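Local atomic coordinates of sulfhydryl oxidase 1 (Homo sapiens, PDB entry 3LLK), a protein that uses FAD to oxidise thiols to disulfides, probably passing the electrons to oxygen. Residues V43-Y55 against F65-K77. Residues are numbered along the deposited sequence; the frame is centred on the assembly and turned at random.
Sequences VALKKFVAVLAKY and FLHSVNEWLKRQK
Two successive helices of the FAD-dependent sulfhydryl oxidase family region form an antiparallel helical hairpin here, with Ala53 packed on Leu66, Val49 on Asn70 and Lys46 along Leu73. The hairpin is probably part of the degenerate oxidase domain; the Leu52 side chain is about 13 Å from the bound FAD. The axes of 43-55 and 65-75 approach to 8.4 Å and cross at -150°. The backbones come nearest at Ala53 and Leu66, whose CA atoms are 5.0 Å apart; Ala53 CA touches Leu66 CB. Val49 fills the middle. Its CG1 lies anti to the backbone N (chi1 170°) and rests 3.6 Å from Asn70 CA. Its other methyl, CG2, meets Leu73 CD1 tip to tip at 3.7 Å. The Asn70 amide lies against the facing helix, ND2 3.5 Å from Ala50 CA and OD1 3.7 Å from the Ala53 methyl CB. These are van der Waals contacts. At the far end Lys46 stretches out, extended beyond CG, toward the C-terminus of helix 65-75. Its NZ makes a weak 3.4 Å hydrogen bond to Gln76 O. A water accepts from Lys46 NZ and lies within bonding distance of Leu73 O and Gln76 O, though it may not donate to both at once. Phe48 and Leu52 pack on helix 118-134, and Leu45 on helix 150-161. Trp72 and Leu73 of the second helix pack against helix 83-92.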
loop_
_atom_site.group_PDB
_atom_site.type_symbol
_atom_site.label_atom_id
_atom_site.label_comp_id
_atom_site.label_asym_id
_atom_site.label_seq_id
_atom_site.Cartn_x
_atom_site.Cartn_y
_atom_site.Cartn_z
ATOM N N VAL A 43 10.599 4.153 -14.438
ATOM C CA VAL A 43 10.012 5.437 -14.062
ATOM C C VAL A 43 9.017 5.203 -12.913
ATOM O O VAL A 43 9.002 5.939 -11.928
ATOM C CB VAL A 43 9.261 6.089 -15.257
ATOM C CG1 VAL A 43 8.604 7.414 -14.813
ATOM C CG2 VAL A 43 10.237 6.342 -16.410
ATOM N N ALA A 44 8.198 4.165 -13.044
ATOM C CA ALA A 44 7.211 3.837 -12.023
ATOM C C ALA A 44 7.902 3.537 -10.689
ATOM O O ALA A 44 7.435 3.966 -9.631
ATOM C CB ALA A 44 6.360 2.637 -12.474
ATOM N N LEU A 45 9.018 2.811 -10.743
ATOM C CA LEU A 45 9.765 2.469 -9.538
ATOM C C LEU A 45 10.293 3.730 -8.857
ATOM O O LEU A 45 10.191 3.872 -7.638
ATOM C CB LEU A 45 10.933 1.541 -9.873
ATOM C CG LEU A 45 11.899 1.195 -8.737
ATOM C CD1 LEU A 45 11.135 0.663 -7.536
ATOM C CD2 LEU A 45 12.897 0.152 -9.213
ATOM N N LYS A 46 10.850 4.643 -9.650
ATOM C CA LYS A 46 11.401 5.880 -9.119
ATOM C C LYS A 46 10.325 6.775 -8.515
ATOM O O LYS A 46 10.559 7.429 -7.502
ATOM C CB LYS A 46 12.157 6.645 -10.214
ATOM C CG LYS A 46 13.395 5.925 -10.731
ATOM C CD LYS A 46 14.135 6.767 -11.768
ATOM C CE LYS A 46 15.405 6.071 -12.246
ATOM N NZ LYS A 46 16.165 6.912 -13.215
ATOM N N LYS A 47 9.148 6.804 -9.129
ATOM C CA LYS A 47 8.069 7.637 -8.613
ATOM C C LYS A 47 7.535 7.055 -7.310
ATOM O O LYS A 47 7.201 7.799 -6.390
ATOM C CB LYS A 47 6.936 7.758 -9.638
ATOM C CG LYS A 47 7.255 8.695 -10.795
ATOM C CD LYS A 47 6.110 8.800 -11.785
ATOM C CE LYS A 47 6.463 9.751 -12.928
ATOM N NZ LYS A 47 5.455 9.730 -14.034
ATOM N N PHE A 48 7.453 5.727 -7.234
ATOM C CA PHE A 48 6.952 5.077 -6.024
ATOM C C PHE A 48 7.955 5.210 -4.873
ATOM O O PHE A 48 7.561 5.448 -3.737
ATOM C CB PHE A 48 6.651 3.593 -6.287
ATOM C CG PHE A 48 5.932 2.911 -5.156
ATOM C CD1 PHE A 48 4.597 3.202 -4.886
ATOM C CD2 PHE A 48 6.593 1.984 -4.353
ATOM C CE1 PHE A 48 3.927 2.577 -3.830
ATOM C CE2 PHE A 48 5.932 1.357 -3.299
ATOM C CZ PHE A 48 4.597 1.654 -3.036
ATOM N N VAL A 49 9.245 5.047 -5.168
ATOM C CA VAL A 49 10.271 5.172 -4.136
ATOM C C VAL A 49 10.305 6.619 -3.642
ATOM O O VAL A 49 10.512 6.858 -2.456
ATOM C CB VAL A 49 11.675 4.750 -4.658
ATOM C CG1 VAL A 49 12.745 5.107 -3.655
ATOM C CG2 VAL A 49 11.700 3.251 -4.899
ATOM N N ALA A 50 10.096 7.574 -4.552
ATOM C CA ALA A 50 10.068 8.985 -4.177
ATOM C C ALA A 50 8.914 9.174 -3.197
ATOM O O ALA A 50 9.046 9.882 -2.198
ATOM C CB ALA A 50 9.859 9.872 -5.410
ATOM N N VAL A 51 7.783 8.535 -3.488
ATOM C CA VAL A 51 6.609 8.620 -2.617
ATOM C C VAL A 51 6.906 7.995 -1.247
ATOM O O VAL A 51 6.549 8.559 -0.209
ATOM C CB VAL A 51 5.381 7.931 -3.266
ATOM C CG1 VAL A 51 4.269 7.748 -2.251
ATOM C CG2 VAL A 51 4.870 8.782 -4.426
ATOM N N LEU A 52 7.575 6.844 -1.240
ATOM C CA LEU A 52 7.913 6.196 0.025
ATOM C C LEU A 52 8.854 7.067 0.858
ATOM O O LEU A 52 8.628 7.290 2.052
ATOM C CB LEU A 52 8.573 4.837 -0.227
ATOM C CG LEU A 52 7.679 3.801 -0.914
ATOM C CD1 LEU A 52 8.518 2.576 -1.267
ATOM C CD2 LEU A 52 6.514 3.423 0.009
ATOM N N ALA A 53 9.911 7.559 0.223
ATOM C CA ALA A 53 10.886 8.389 0.925
ATOM C C ALA A 53 10.213 9.565 1.628
ATOM O O ALA A 53 10.633 9.980 2.708
ATOM C CB ALA A 53 11.942 8.898 -0.051
ATOM N N LYS A 54 9.156 10.092 1.025
ATOM C CA LYS A 54 8.469 11.236 1.612
ATOM C C LYS A 54 7.290 10.919 2.531
ATOM O O LYS A 54 7.115 11.577 3.555
ATOM C CB LYS A 54 7.981 12.173 0.508
ATOM C CG LYS A 54 7.270 13.410 1.030
ATOM C CD LYS A 54 6.923 14.359 -0.095
ATOM C CE LYS A 54 6.364 15.660 0.458
ATOM N NZ LYS A 54 6.078 16.631 -0.633
ATOM N N TYR A 55 6.493 9.915 2.179
ATOM C CA TYR A 55 5.302 9.600 2.963
ATOM C C TYR A 55 5.273 8.342 3.839
ATOM O O TYR A 55 4.390 8.213 4.682
ATOM C CB TYR A 55 4.087 9.591 2.033
ATOM C CG TYR A 55 3.820 10.942 1.399
ATOM C CD1 TYR A 55 3.543 12.063 2.190
ATOM C CD2 TYR A 55 3.849 11.101 0.013
ATOM C CE1 TYR A 55 3.300 13.309 1.614
ATOM C CE2 TYR A 55 3.608 12.337 -0.573
ATOM C CZ TYR A 55 3.332 13.439 0.232
ATOM O OH TYR A 55 3.076 14.659 -0.349
ATOM N N PHE A 65 17.064 5.053 5.237
ATOM C CA PHE A 65 17.283 4.023 4.232
ATOM C C PHE A 65 16.513 4.358 2.941
ATOM O O PHE A 65 17.061 4.269 1.841
ATOM C CB PHE A 65 16.818 2.676 4.784
ATOM C CG PHE A 65 16.698 1.602 3.751
ATOM C CD1 PHE A 65 17.827 0.950 3.270
ATOM C CD2 PHE A 65 15.448 1.235 3.265
ATOM C CE1 PHE A 65 17.712 -0.057 2.318
ATOM C CE2 PHE A 65 15.322 0.229 2.316
ATOM C CZ PHE A 65 16.456 -0.418 1.842
ATOM N N LEU A 66 15.248 4.741 3.075
ATOM C CA LEU A 66 14.444 5.086 1.905
ATOM C C LEU A 66 14.992 6.314 1.180
ATOM O O LEU A 66 15.002 6.364 -0.054
ATOM C CB LEU A 66 12.981 5.313 2.309
ATOM C CG LEU A 66 12.280 4.045 2.813
ATOM C CD1 LEU A 66 10.941 4.408 3.452
ATOM C CD2 LEU A 66 12.094 3.063 1.646
ATOM N N HIS A 67 15.447 7.309 1.940
ATOM C CA HIS A 67 16.011 8.517 1.331
ATOM C C HIS A 67 17.299 8.160 0.583
ATOM O O HIS A 67 17.569 8.689 -0.504
ATOM C CB HIS A 67 16.310 9.564 2.414
ATOM C CG HIS A 67 17.044 10.767 1.907
ATOM N ND1 HIS A 67 16.414 11.805 1.254
ATOM C CD2 HIS A 67 18.364 11.073 1.914
ATOM C CE1 HIS A 67 17.314 12.698 0.878
ATOM N NE2 HIS A 67 18.504 12.277 1.266
ATOM N N SER A 68 18.085 7.250 1.153
ATOM C CA SER A 68 19.343 6.840 0.520
ATOM C C SER A 68 19.082 6.072 -0.780
ATOM O O SER A 68 19.799 6.246 -1.761
ATOM C CB SER A 68 20.171 5.983 1.485
ATOM O OG SER A 68 21.415 5.610 0.914
ATOM N N VAL A 69 18.052 5.230 -0.790
ATOM C CA VAL A 69 17.721 4.473 -1.996
ATOM C C VAL A 69 17.137 5.428 -3.030
ATOM O O VAL A 69 17.472 5.356 -4.207
ATOM C CB VAL A 69 16.697 3.354 -1.708
ATOM C CG1 VAL A 69 16.282 2.690 -3.007
ATOM C CG2 VAL A 69 17.312 2.314 -0.758
ATOM N N ASN A 70 16.273 6.331 -2.573
ATOM C CA ASN A 70 15.646 7.311 -3.450
ATOM C C ASN A 70 16.723 8.119 -4.180
ATOM O O ASN A 70 16.671 8.277 -5.403
ATOM C CB ASN A 70 14.760 8.259 -2.638
ATOM C CG ASN A 70 13.881 9.130 -3.515
ATOM O OD1 ASN A 70 13.539 10.253 -3.148
ATOM N ND2 ASN A 70 13.500 8.612 -4.672
ATOM N N GLU A 71 17.697 8.621 -3.422
ATOM C CA GLU A 71 18.781 9.422 -3.993
ATOM C C GLU A 71 19.672 8.617 -4.938
ATOM O O GLU A 71 20.125 9.128 -5.964
ATOM C CB GLU A 71 19.623 10.046 -2.875
ATOM C CG GLU A 71 18.904 11.161 -2.136
ATOM C CD GLU A 71 18.249 12.154 -3.087
ATOM O OE1 GLU A 71 18.938 12.646 -4.009
ATOM O OE2 GLU A 71 17.046 12.449 -2.918
ATOM N N TRP A 72 19.918 7.357 -4.598
ATOM C CA TRP A 72 20.729 6.510 -5.460
ATOM C C TRP A 72 20.033 6.370 -6.819
ATOM O O TRP A 72 20.675 6.442 -7.867
ATOM C CB TRP A 72 20.906 5.126 -4.845
ATOM C CG TRP A 72 21.731 4.219 -5.699
ATOM C CD1 TRP A 72 23.095 4.158 -5.754
ATOM C CD2 TRP A 72 21.245 3.256 -6.646
ATOM N NE1 TRP A 72 23.490 3.213 -6.672
ATOM C CE2 TRP A 72 22.375 2.646 -7.236
ATOM C CE3 TRP A 72 19.967 2.852 -7.054
ATOM C CZ2 TRP A 72 22.266 1.650 -8.217
ATOM C CZ3 TRP A 72 19.856 1.860 -8.031
ATOM C CH2 TRP A 72 21.001 1.271 -8.600
ATOM N N LEU A 73 18.721 6.156 -6.789
ATOM C CA LEU A 73 17.933 6.012 -8.013
ATOM C C LEU A 73 17.976 7.286 -8.845
ATOM O O LEU A 73 18.154 7.234 -10.066
ATOM C CB LEU A 73 16.473 5.683 -7.684
ATOM C CG LEU A 73 16.160 4.249 -7.260
ATOM C CD1 LEU A 73 14.707 4.143 -6.803
ATOM C CD2 LEU A 73 16.420 3.318 -8.436
ATOM N N LYS A 74 17.799 8.424 -8.177
ATOM C CA LYS A 74 17.812 9.721 -8.840
ATOM C C LYS A 74 19.136 9.985 -9.547
ATOM O O LYS A 74 19.168 10.663 -10.569
ATOM C CB LYS A 74 17.524 10.835 -7.826
ATOM C CG LYS A 74 16.053 10.929 -7.422
ATOM C CD LYS A 74 15.846 11.766 -6.166
ATOM C CE LYS A 74 16.320 13.195 -6.345
ATOM N NZ LYS A 74 16.216 13.973 -5.078
ATOM N N ARG A 75 20.225 9.443 -9.013
ATOM C CA ARG A 75 21.535 9.635 -9.622
ATOM C C ARG A 75 21.780 8.772 -10.857
ATOM O O ARG A 75 22.528 9.171 -11.745
ATOM C CB ARG A 75 22.643 9.385 -8.600
ATOM C CG ARG A 75 22.920 10.577 -7.716
ATOM C CD ARG A 75 23.962 10.232 -6.690
ATOM N NE ARG A 75 23.461 9.233 -5.753
ATOM C CZ ARG A 75 24.231 8.551 -4.914
ATOM N NH1 ARG A 75 25.541 8.759 -4.898
ATOM N NH2 ARG A 75 23.692 7.663 -4.093
ATOM N N GLN A 76 21.162 7.595 -10.922
ATOM C CA GLN A 76 21.348 6.732 -12.087
ATOM C C GLN A 76 20.760 7.429 -13.311
ATOM O O GLN A 76 19.545 7.438 -13.508
ATOM C CB GLN A 76 20.654 5.380 -11.890
ATOM C CG GLN A 76 21.033 4.652 -10.611
ATOM C CD GLN A 76 22.522 4.687 -10.342
ATOM O OE1 GLN A 76 23.329 4.328 -11.200
ATOM N NE2 GLN A 76 22.897 5.121 -9.143
ATOM N N LYS A 77 21.629 8.021 -14.123
ATOM C CA LYS A 77 21.199 8.721 -15.327
ATOM C C LYS A 77 20.770 7.751 -16.428
ATOM O O LYS A 77 19.904 8.074 -17.241
ATOM C CB LYS A 77 22.321 9.631 -15.841
ATOM C CG LYS A 77 22.656 10.802 -14.916
ATOM C CD LYS A 77 23.673 11.749 -15.550
ATOM C CE LYS A 77 23.927 12.971 -14.672
ATOM N NZ LYS A 77 24.849 13.956 -15.319
HETATM O O HOH W 1 17.453 8.735 -12.114
#